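Response regulator aspartate phosphatase H (Bacillus subtilis, PDB 3Q15) dephosphorylates the sporulation phosphotransferase Spo0F and also acts on the response regulator ComA, helping to separate competence and sporulation in time. Local coordinates at residues Val263-Ser268 against Glu301-Leu306. Sequence-based numbering, arbitrary orientation.
Sequences VLFGLS and ELFLFL
Leu264 opens the contact by laying its CB 4.1 Å from CZ of Phe303, in the stacked-helix architecture of the TPR domain. Helices 260-273 and 299-310 run nearly parallel here, their axes 10.6 Å apart and inclined by 22°; helix 277-290 follows helix 260-273 in the chain and contributes Leu288 against Phe303. Next comes Phe265, whose ring reaches toward helix 299-310 because CG stands anti to the backbone N (chi1 171°). It meets Phe303 in a T-shaped pair, its edge directed at the Phe303 face, with planes at 90° and centroids 5.9 Å apart. Phe303 in turn reaches back over the Phe265 backbone, its CZ 3.6 Å from the Phe265 N. The same CD1-CE1 side of the Phe265 ring also meets two leucines one turn apart: CE1 lies 3.3 Å from CB of Leu302, a tight approach, and 3.7 Å from CD1 of Leu306. With a smaller residue such as alanine here, the face of Phe303 would probably lose its edge-on partner and a gap would open beside Leu302 and Leu306. One turn on, Ser268 points toward the partner helix and sets its CB 3.8 Å from Leu306 CD1. Its hydroxyl is turned back to its own helix: OG donates to Leu264 O at 2.7 Å, and that carbonyl also accepts the helical bond from Ser268 N.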
loop_
_atom_site.group_PDB
_atom_site.type_symbol
_atom_site.label_atom_id
_atom_site.label_comp_id
_atom_site.label_asym_id
_atom_site.label_seq_id
_atom_site.Cartn_x
_atom_site.Cartn_y
_atom_site.Cartn_z
ATOM N N VAL A 263 -14.560 -11.957 26.246
ATOM C CA VAL A 263 -14.299 -13.383 26.404
ATOM C C VAL A 263 -15.599 -14.186 26.460
ATOM O O VAL A 263 -15.727 -15.216 25.802
ATOM C CB VAL A 263 -13.455 -13.673 27.666
ATOM C CG1 VAL A 263 -13.382 -15.169 27.931
ATOM C CG2 VAL A 263 -12.062 -13.088 27.518
ATOM N N LEU A 264 -16.566 -13.713 27.239
ATOM C CA LEU A 264 -17.832 -14.426 27.382
ATOM C C LEU A 264 -18.699 -14.392 26.118
ATOM O O LEU A 264 -19.536 -15.270 25.911
ATOM C CB LEU A 264 -18.612 -13.903 28.590
ATOM C CG LEU A 264 -17.962 -14.173 29.950
ATOM C CD1 LEU A 264 -18.782 -13.572 31.084
ATOM C CD2 LEU A 264 -17.770 -15.666 30.159
ATOM N N PHE A 265 -18.505 -13.387 25.270
ATOM C CA PHE A 265 -19.260 -13.330 24.023
ATOM C C PHE A 265 -18.739 -14.350 23.014
ATOM O O PHE A 265 -19.518 -14.989 22.308
ATOM C CB PHE A 265 -19.243 -11.927 23.411
ATOM C CG PHE A 265 -19.825 -11.875 22.025
ATOM C CD1 PHE A 265 -21.195 -11.843 21.838
ATOM C CD2 PHE A 265 -19.002 -11.879 20.909
ATOM C CE1 PHE A 265 -21.739 -11.809 20.570
ATOM C CE2 PHE A 265 -19.542 -11.841 19.632
ATOM C CZ PHE A 265 -20.914 -11.807 19.465
ATOM N N GLY A 266 -17.420 -14.494 22.944
ATOM C CA GLY A 266 -16.813 -15.493 22.083
ATOM C C GLY A 266 -17.232 -16.882 22.516
ATOM O O GLY A 266 -17.656 -17.704 21.703
ATOM N N LEU A 267 -17.118 -17.138 23.814
ATOM C CA LEU A 267 -17.518 -18.415 24.378
ATOM C C LEU A 267 -18.982 -18.713 24.057
ATOM O O LEU A 267 -19.314 -19.804 23.598
ATOM C CB LEU A 267 -17.286 -18.420 25.891
ATOM C CG LEU A 267 -17.568 -19.715 26.657
ATOM C CD1 LEU A 267 -16.879 -20.905 26.003
ATOM C CD2 LEU A 267 -17.137 -19.580 28.109
ATOM N N SER A 268 -19.851 -17.734 24.290
ATOM C CA SER A 268 -21.286 -17.907 24.058
ATOM C C SER A 268 -21.608 -18.172 22.589
ATOM O O SER A 268 -22.311 -19.127 22.261
ATOM C CB SER A 268 -22.063 -16.684 24.554
ATOM O OG SER A 268 -21.942 -16.543 25.961
ATOM N N GLU A 301 -25.283 -5.298 22.835
ATOM C CA GLU A 301 -26.167 -5.547 21.699
ATOM C C GLU A 301 -25.874 -6.888 21.033
ATOM O O GLU A 301 -26.775 -7.548 20.515
ATOM C CB GLU A 301 -26.070 -4.413 20.676
ATOM C CG GLU A 301 -26.903 -3.182 21.018
ATOM C CD GLU A 301 -26.296 -2.337 22.124
ATOM O OE1 GLU A 301 -27.008 -1.459 22.658
ATOM O OE2 GLU A 301 -25.108 -2.541 22.454
ATOM N N LEU A 302 -24.606 -7.284 21.044
ATOM C CA LEU A 302 -24.213 -8.595 20.537
ATOM C C LEU A 302 -24.753 -9.710 21.436
ATOM O O LEU A 302 -25.204 -10.747 20.953
ATOM C CB LEU A 302 -22.689 -8.704 20.414
ATOM C CG LEU A 302 -21.970 -7.997 19.260
ATOM C CD1 LEU A 302 -22.681 -8.250 17.939
ATOM C CD2 LEU A 302 -21.854 -6.512 19.526
ATOM N N PHE A 303 -24.707 -9.493 22.747
ATOM C CA PHE A 303 -25.260 -10.466 23.679
ATOM C C PHE A 303 -26.751 -10.612 23.449
ATOM O O PHE A 303 -27.269 -11.724 23.376
ATOM C CB PHE A 303 -24.996 -10.066 25.128
ATOM C CG PHE A 303 -23.671 -10.537 25.656
ATOM C CD1 PHE A 303 -23.391 -11.892 25.761
ATOM C CD2 PHE A 303 -22.710 -9.628 26.066
ATOM C CE1 PHE A 303 -22.171 -12.332 26.255
ATOM C CE2 PHE A 303 -21.488 -10.060 26.561
ATOM C CZ PHE A 303 -21.217 -11.415 26.655
ATOM N N LEU A 304 -27.442 -9.482 23.335
ATOM C CA LEU A 304 -28.885 -9.500 23.139
ATOM C C LEU A 304 -29.261 -10.191 21.830
ATOM O O LEU A 304 -30.297 -10.852 21.744
ATOM C CB LEU A 304 -29.453 -8.082 23.189
ATOM C CG LEU A 304 -29.396 -7.416 24.565
ATOM C CD1 LEU A 304 -29.833 -5.960 24.487
ATOM C CD2 LEU A 304 -30.247 -8.190 25.567
ATOM N N PHE A 305 -28.417 -10.043 20.813
ATOM C CA PHE A 305 -28.680 -10.695 19.536
ATOM C C PHE A 305 -28.556 -12.214 19.640
ATOM O O PHE A 305 -29.332 -12.954 19.031
ATOM C CB PHE A 305 -27.759 -10.173 18.434
ATOM C CG PHE A 305 -28.025 -10.800 17.098
ATOM C CD1 PHE A 305 -29.011 -10.292 16.265
ATOM C CD2 PHE A 305 -27.312 -11.914 16.685
ATOM C CE1 PHE A 305 -29.273 -10.873 15.038
ATOM C CE2 PHE A 305 -27.569 -12.499 15.456
ATOM C CZ PHE A 305 -28.553 -11.977 14.634
ATOM N N LEU A 306 -27.570 -12.670 20.404
ATOM C CA LEU A 306 -27.383 -14.095 20.633
ATOM C C LEU A 306 -28.618 -14.701 21.274
ATOM O O LEU A 306 -29.104 -15.746 20.840
ATOM C CB LEU A 306 -26.167 -14.351 21.526
ATOM C CG LEU A 306 -24.800 -14.228 20.871
ATOM C CD1 LEU A 306 -23.722 -14.709 21.828
ATOM C CD2 LEU A 306 -24.773 -15.030 19.584
#